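Mariner Mos1 transposase (Drosophila mauritiana, PDB 4MDA) catalyses cut-and-paste transposition of the Mos1 element as a homodimer, its metal-dependent catalytic domain cleaving and joining DNA. Local coordinates at residues Thr34-Trp39 with Pro162-Leu167; Ile125-Asn130 with Glu149-Ala154. The protein carries 1 engineered substitution. All coordinates share one frame; numbering follows the deposited sequence.

Contact 1 (Thr34-Trp39 with Pro162-Leu167); sequences TGDEKW and PSDYHL. With MN (manganese (II) ion), chain C; MN (manganese (II) ion), chain B; RLT (N-(4-fluorobenzyl)-5-hydroxy-1-methyl-2-(1-methyl-1-{[(5-methyl-1,3,4-oxadiazol-2-yl)carbonyl]amino}ethyl)-6-oxo-1,6-di hydropyrimidine-4-carboxamide), chain D.
In the two-metal active site of the catalytic domain, Asp36 on strand 32-41 and Asp164 on helix 162-175 converge on one manganese ion (chain C). Asp36 brings a single oxygen, OD2, 2.1 Å from the metal, whereas Asp164 chelates it through both carboxylate oxygens, OD1 closer than OD2. Shared coordination explains why two acidic groups can stand so near each other, Asp36 OD2 being 3.2 Å from Asp164 OD1. The other oxygen of Asp36, OD1, lies 2.2 Å from the second manganese (chain B), so this carboxylate bridges the pair; its CG is anti to the backbone N (chi1 -168°), which carries the group out from the strand to both ions. The inhibitor RLT spans the metals too, its OAH bonding to each. Away from the metals, the first turn of the helix packs on the strand. Ser163 CB packs against Asp36 CB at 3.6 Å, and Ser163 OG sits 3.5 Å from Gly35 CA while hydrogen-bonding Trp77 NE1. A water joins helix and strand by accepting from Ser163 N and donating to Thr34 OG1, 2.6 Å away, a hydroxyl that also bonds Leu127 O. The axes of 34-39 and 162-167 cross at 80°. A first-strand aspartate that bridges two metals and shares one of them with an acidic residue on a helix is typical of the RNase H-like fold of DDE/D transposases.

Contact 2 (Ile125-Asn130 with Glu149-Ala154); sequences IFLHDN and EVLPHA. With MN (manganese (II) ion), chain B; RLT (N-(4-fluorobenzyl)-5-hydroxy-1-methyl-2-(1-methyl-1-{[(5-methyl-1,3,4-oxadiazol-2-yl)carbonyl]amino}ethyl)-6-oxo-1,6-di hydropyrimidine-4-carboxamide), chain D.
Phe126 N donates to Glu149 O over 2.7 Å, in a bond almost straight at 177°. Together with the bond from Leu151 N to Phe126 O, 3.0 Å long, this pairs strands 125-127 and 149-150 in parallel at one edge of the RNase H-like sheet. A water that accepts from His128 N lies near both Phe126 O and Leu151 O, where the chains begin to part. On the face carrying Ile125 and Glu149, Ile125 CG2 presses against Leu151 CG at 3.5 Å, tighter than ordinary carbon packing. Leu151 CB also meets Leu127 CD1, placing this side chain between two residues of the neighbouring strand. Shortened to an alanine here, the Leu151 side chain would lose CG and both methyls, which would probably open a gap beside Ile125 CG2, while Leu127 CD1 would keep CB as a neighbour. Glu149 extends alongside Ile125, and its OE1 forms a salt bridge with Arg22 of helix 6-25. Farther along, the His153 ring lies beside the backbone of His128 and Asp129, its CD2 3.7 Å from Asp129 CB. Asp129 CG is set between its backbone N and carbonyl carbon (chi1 66°), and the carboxylate leads away from His153 to the metal site. There Asp129 OD2 binds manganese (chain B) at 2.2 Å, while OD1 accepts a 2.8 Å hydrogen bond from a water coordinated to the same ion.

How the contacts relate
The centres of contacts 1 and 2 lie about 13 Å apart, and both draw on one mixed sheet, in which strands 32-41 and 125-127 are parallel neighbours. Along the chain, contact 2 is nested within the loop closed by contact 1, and strand 149-150 is followed by helix 162-175. The two meet directly where Pro162 CD packs on Leu127 CD2, 3.7 Å away. Contact 1 supplies Asp36 and Asp164 and contact 2 supplies Asp129, so residues far apart in sequence complete one catalytic centre. Manganese (chain B) and RLT touch both contacts, so strand 32-41, the chain just past strand 125-127 and the start of the helix serve the same two-metal site.

Contact 1 (Thr34-Trp39 with Pro162-Leu167)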
# COMPACT_ATOMS: atom_id res chain seq x y z
N THR A 34 -3.80 2.29 2.19
CA THR A 34 -3.03 1.57 1.17
C THR A 34 -2.05 0.63 1.85
O THR A 34 -1.63 0.87 3.01
CB THR A 34 -2.40 2.56 0.18
OG1 THR A 34 -1.83 1.83 -0.93
CG2 THR A 34 -1.25 3.35 0.81
N GLY A 35 -1.54 -0.36 1.13
CA GLY A 35 -0.58 -1.27 1.79
C GLY A 35 0.05 -2.20 0.79
O GLY A 35 -0.40 -2.30 -0.32
N ASP A 36 1.09 -2.89 1.27
CA ASP A 36 1.83 -3.82 0.40
C ASP A 36 2.80 -4.60 1.30
O ASP A 36 3.03 -4.22 2.45
CB ASP A 36 2.64 -2.98 -0.57
CG ASP A 36 3.22 -3.76 -1.69
OD1 ASP A 36 2.54 -4.70 -2.21
OD2 ASP A 36 4.34 -3.32 -2.10
N GLU A 37 3.30 -5.70 0.75
CA GLU A 37 4.32 -6.58 1.33
C GLU A 37 5.70 -6.33 0.79
O GLU A 37 5.83 -6.01 -0.37
CB GLU A 37 3.93 -8.02 1.02
CG GLU A 37 2.54 -8.43 1.46
CD GLU A 37 1.42 -8.25 0.44
OE1 GLU A 37 0.36 -8.93 0.63
OE2 GLU A 37 1.60 -7.55 -0.58
N LYS A 38 6.71 -6.50 1.65
CA LYS A 38 8.12 -6.41 1.27
C LYS A 38 8.94 -7.34 2.15
O LYS A 38 8.75 -7.40 3.34
CB LYS A 38 8.63 -4.98 1.46
CG LYS A 38 10.14 -4.80 1.35
CD LYS A 38 10.51 -3.30 1.26
CE LYS A 38 12.03 -3.01 1.26
NZ LYS A 38 12.62 -3.49 -0.02
N TRP A 39 9.89 -8.02 1.55
CA TRP A 39 10.84 -8.83 2.32
C TRP A 39 11.87 -7.97 3.03
O TRP A 39 12.51 -7.09 2.41
CB TRP A 39 11.58 -9.81 1.37
CG TRP A 39 10.81 -10.98 0.80
CD1 TRP A 39 10.57 -11.21 -0.53
CD2 TRP A 39 10.26 -12.09 1.52
NE1 TRP A 39 9.85 -12.39 -0.67
CE2 TRP A 39 9.69 -12.96 0.56
CE3 TRP A 39 10.19 -12.43 2.89
CZ2 TRP A 39 9.03 -14.13 0.93
CZ3 TRP A 39 9.55 -13.60 3.24
CH2 TRP A 39 8.97 -14.43 2.26
N PRO A 162 1.76 3.98 -3.47
CA PRO A 162 2.49 4.75 -2.48
C PRO A 162 3.43 3.92 -1.57
O PRO A 162 4.48 4.42 -1.15
CB PRO A 162 1.36 5.49 -1.70
CG PRO A 162 0.26 5.65 -2.66
CD PRO A 162 0.34 4.39 -3.51
N SER A 163 3.06 2.71 -1.26
CA SER A 163 3.94 1.88 -0.47
C SER A 163 5.31 1.70 -1.12
O SER A 163 6.32 1.64 -0.42
CB SER A 163 3.31 0.52 -0.11
OG SER A 163 2.07 0.65 0.56
N ASP A 164 5.28 1.58 -2.46
CA ASP A 164 6.51 1.35 -3.21
C ASP A 164 7.25 2.65 -3.48
O ASP A 164 8.44 2.77 -3.11
CB ASP A 164 6.21 0.53 -4.46
CG ASP A 164 5.91 -0.93 -4.15
OD1 ASP A 164 6.67 -1.54 -3.35
OD2 ASP A 164 4.93 -1.50 -4.69
N TYR A 165 6.60 3.64 -4.03
CA TYR A 165 7.38 4.84 -4.47
C TYR A 165 7.69 5.75 -3.34
O TYR A 165 8.61 6.54 -3.44
CB TYR A 165 6.63 5.57 -5.59
CG TYR A 165 5.35 6.31 -5.20
CD1 TYR A 165 5.35 7.41 -4.37
CD2 TYR A 165 4.11 5.89 -5.69
CE1 TYR A 165 4.19 8.06 -4.04
CE2 TYR A 165 2.95 6.54 -5.36
CZ TYR A 165 2.97 7.66 -4.57
OH TYR A 165 1.85 8.34 -4.22
N HIS A 166 7.01 5.61 -2.21
CA HIS A 166 7.21 6.50 -1.07
C HIS A 166 7.75 5.77 0.18
O HIS A 166 8.88 6.02 0.65
CB HIS A 166 5.95 7.30 -0.78
CG HIS A 166 6.16 8.37 0.20
ND1 HIS A 166 6.77 9.57 -0.12
CD2 HIS A 166 5.92 8.41 1.52
CE1 HIS A 166 6.81 10.33 0.95
NE2 HIS A 166 6.35 9.63 1.97
N LEU A 167 6.94 4.85 0.70
CA LEU A 167 7.27 4.23 1.99
C LEU A 167 8.48 3.33 1.95
O LEU A 167 9.47 3.52 2.65
CB LEU A 167 6.06 3.46 2.56
CG LEU A 167 6.25 2.91 3.98
CD1 LEU A 167 6.40 4.01 4.96
CD2 LEU A 167 5.06 2.00 4.31
MN MN C . 5.81 -3.47 -3.61
MN MN B . 3.18 -6.06 -3.83
CAA RLT D . 1.52 -7.66 -12.44
CAB RLT D . 8.53 -3.99 -7.34
CAC RLT D . 8.21 -5.19 -10.11
CAD RLT D . 8.81 -7.40 -8.82
OAE RLT D . 3.39 -7.38 -5.53
OAF RLT D . 5.19 -5.41 -10.54
OAG RLT D . 7.13 -3.67 -5.43
OAH RLT D . 4.84 -5.00 -4.71
FAI RLT D . -0.70 -8.95 -11.44
CAJ RLT D . 0.23 -8.26 -9.39
CAK RLT D . 1.19 -10.12 -10.53
CAL RLT D . 1.16 -8.43 -8.37
CAM RLT D . 2.13 -10.28 -9.53
CAN RLT D . 3.13 -9.57 -7.34
NAO RLT D . 3.63 -9.26 -12.16
NAP RLT D . 4.87 -8.92 -11.59
NAQ RLT D . 5.90 -6.76 -7.83
NAR RLT D . 4.11 -8.44 -7.42
NAS RLT D . 6.72 -7.17 -10.08
OAT RLT D . 3.50 -7.09 -11.54
CAU RLT D . 4.09 -7.46 -6.51
CAV RLT D . 5.58 -6.61 -10.57
CAW RLT D . 2.87 -8.14 -12.08
CAX RLT D . 0.22 -9.13 -10.46
CAY RLT D . 2.12 -9.43 -8.43
CAZ RLT D . 5.46 -5.42 -5.82
CBA RLT D . 4.71 -7.61 -11.23
CBB RLT D . 5.17 -6.54 -6.70
CBC RLT D . 7.02 -6.05 -8.19
CBD RLT D . 6.66 -4.64 -6.16
NBE RLT D . 7.39 -4.98 -7.28
CBF RLT D . 7.82 -6.51 -9.51
O HOH W 1 0.61 1.16 -1.69
O HOH W 2 4.64 -7.09 -2.54
O HOH W 3 1.71 -7.50 -3.20
O HOH W 4 7.15 -4.48 -2.26

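Contact 2 (Ile125-Asn130 with Glu149-Ala154)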
# COMPACT_ATOMS: atom_id res chain seq x y z
N ILE A 125 -11.35 3.88 1.25
CA ILE A 125 -10.96 3.60 -0.13
C ILE A 125 -9.61 2.85 -0.03
O ILE A 125 -8.60 3.40 0.37
CB ILE A 125 -10.85 4.88 -0.95
CG1 ILE A 125 -12.23 5.58 -1.00
CG2 ILE A 125 -10.29 4.69 -2.32
CD1 ILE A 125 -12.15 6.93 -1.56
N PHE A 126 -9.59 1.65 -0.59
CA PHE A 126 -8.49 0.73 -0.36
C PHE A 126 -7.67 0.58 -1.63
O PHE A 126 -8.23 0.34 -2.67
CB PHE A 126 -9.08 -0.59 0.09
CG PHE A 126 -8.07 -1.56 0.65
CD1 PHE A 126 -7.30 -1.23 1.72
CD2 PHE A 126 -7.81 -2.78 0.02
CE1 PHE A 126 -6.42 -2.12 2.30
CE2 PHE A 126 -6.94 -3.69 0.62
CZ PHE A 126 -6.22 -3.34 1.74
N LEU A 127 -6.37 0.79 -1.48
CA LEU A 127 -5.46 0.70 -2.63
C LEU A 127 -4.44 -0.36 -2.32
O LEU A 127 -3.58 -0.19 -1.41
CB LEU A 127 -4.82 2.04 -2.84
CG LEU A 127 -3.74 2.15 -3.96
CD1 LEU A 127 -4.43 1.72 -5.22
CD2 LEU A 127 -3.28 3.59 -4.02
N HIS A 128 -4.54 -1.48 -3.03
CA HIS A 128 -3.54 -2.54 -2.97
C HIS A 128 -3.31 -3.10 -4.34
O HIS A 128 -4.06 -2.79 -5.27
CB HIS A 128 -3.94 -3.68 -1.97
CG HIS A 128 -5.13 -4.47 -2.34
ND1 HIS A 128 -5.47 -5.61 -1.65
CD2 HIS A 128 -6.13 -4.28 -3.24
CE1 HIS A 128 -6.55 -6.14 -2.18
NE2 HIS A 128 -7.00 -5.33 -3.12
N ASP A 129 -2.20 -3.80 -4.48
CA ASP A 129 -1.95 -4.34 -5.82
C ASP A 129 -2.70 -5.62 -6.07
O ASP A 129 -3.41 -6.20 -5.20
CB ASP A 129 -0.44 -4.35 -6.09
CG ASP A 129 0.35 -5.29 -5.22
OD1 ASP A 129 -0.15 -6.36 -4.90
OD2 ASP A 129 1.53 -4.98 -4.91
N ASN A 130 -2.64 -6.11 -7.28
CA ASN A 130 -3.42 -7.29 -7.55
C ASN A 130 -2.64 -8.57 -7.59
O ASN A 130 -2.92 -9.39 -8.46
CB ASN A 130 -4.19 -7.05 -8.83
CG ASN A 130 -5.42 -6.22 -8.58
OD1 ASN A 130 -6.25 -6.54 -7.67
ND2 ASN A 130 -5.52 -5.11 -9.26
N GLU A 149 -14.21 0.63 -0.68
CA GLU A 149 -14.10 0.83 -2.14
C GLU A 149 -12.70 0.39 -2.60
O GLU A 149 -11.68 0.92 -2.11
CB GLU A 149 -14.37 2.27 -2.48
CG GLU A 149 -14.54 2.40 -3.96
CD GLU A 149 -14.72 3.80 -4.45
OE1 GLU A 149 -14.74 3.93 -5.70
OE2 GLU A 149 -14.77 4.75 -3.64
N VAL A 150 -12.60 -0.54 -3.56
CA VAL A 150 -11.27 -0.98 -3.98
C VAL A 150 -10.92 -0.24 -5.26
O VAL A 150 -11.64 -0.37 -6.28
CB VAL A 150 -11.28 -2.52 -4.19
CG1 VAL A 150 -9.92 -3.05 -4.67
CG2 VAL A 150 -11.69 -3.22 -2.90
N LEU A 151 -9.84 0.51 -5.22
CA LEU A 151 -9.38 1.27 -6.36
C LEU A 151 -8.77 0.36 -7.37
O LEU A 151 -8.13 -0.62 -7.01
CB LEU A 151 -8.30 2.27 -5.90
CG LEU A 151 -8.75 3.50 -5.20
CD1 LEU A 151 -7.53 4.43 -5.08
CD2 LEU A 151 -9.90 4.29 -5.91
N PRO A 152 -8.90 0.70 -8.69
CA PRO A 152 -8.13 -0.04 -9.68
C PRO A 152 -6.67 0.19 -9.56
O PRO A 152 -6.24 1.26 -9.14
CB PRO A 152 -8.62 0.52 -11.00
CG PRO A 152 -9.14 1.88 -10.70
CD PRO A 152 -9.65 1.82 -9.26
N HIS A 153 -5.91 -0.84 -9.88
CA HIS A 153 -4.46 -0.76 -9.92
C HIS A 153 -3.89 -1.69 -11.01
O HIS A 153 -4.20 -2.90 -11.03
CB HIS A 153 -3.89 -1.17 -8.58
CG HIS A 153 -2.45 -0.88 -8.43
ND1 HIS A 153 -1.97 0.40 -8.30
CD2 HIS A 153 -1.37 -1.68 -8.43
CE1 HIS A 153 -0.66 0.38 -8.23
NE2 HIS A 153 -0.27 -0.88 -8.29
N ALA A 154 -3.06 -1.09 -11.88
CA ALA A 154 -2.39 -1.82 -12.97
C ALA A 154 -1.22 -2.66 -12.59
O ALA A 154 -0.40 -2.32 -11.74
CB ALA A 154 -1.96 -0.80 -14.04
MN MN B . 3.18 -6.06 -3.83
CAA RLT D . 1.52 -7.66 -12.44
CAB RLT D . 8.53 -3.99 -7.34
CAC RLT D . 8.21 -5.19 -10.11
CAD RLT D . 8.81 -7.40 -8.82
OAE RLT D . 3.39 -7.38 -5.53
OAF RLT D . 5.19 -5.41 -10.54
OAG RLT D . 7.13 -3.67 -5.43
OAH RLT D . 4.84 -5.00 -4.71
FAI RLT D . -0.70 -8.95 -11.44
CAJ RLT D . 0.23 -8.26 -9.39
CAK RLT D . 1.19 -10.12 -10.53
CAL RLT D . 1.16 -8.43 -8.37
CAM RLT D . 2.13 -10.28 -9.53
CAN RLT D . 3.13 -9.57 -7.34
NAO RLT D . 3.63 -9.26 -12.16
NAP RLT D . 4.87 -8.92 -11.59
NAQ RLT D . 5.90 -6.76 -7.83
NAR RLT D . 4.11 -8.44 -7.42
NAS RLT D . 6.72 -7.17 -10.08
OAT RLT D . 3.50 -7.09 -11.54
CAU RLT D . 4.09 -7.46 -6.51
CAV RLT D . 5.58 -6.61 -10.57
CAW RLT D . 2.87 -8.14 -12.08
CAX RLT D . 0.22 -9.13 -10.46
CAY RLT D . 2.12 -9.43 -8.43
CAZ RLT D . 5.46 -5.42 -5.82
CBA RLT D . 4.71 -7.61 -11.23
CBB RLT D . 5.17 -6.54 -6.70
CBC RLT D . 7.02 -6.05 -8.19
CBD RLT D . 6.66 -4.64 -6.16
NBE RLT D . 7.39 -4.98 -7.28
CBF RLT D . 7.82 -6.51 -9.51
O HOH W 5 -6.79 -1.33 -4.74
O HOH W 3 1.71 -7.50 -3.20
O HOH W 2 4.64 -7.09 -2.54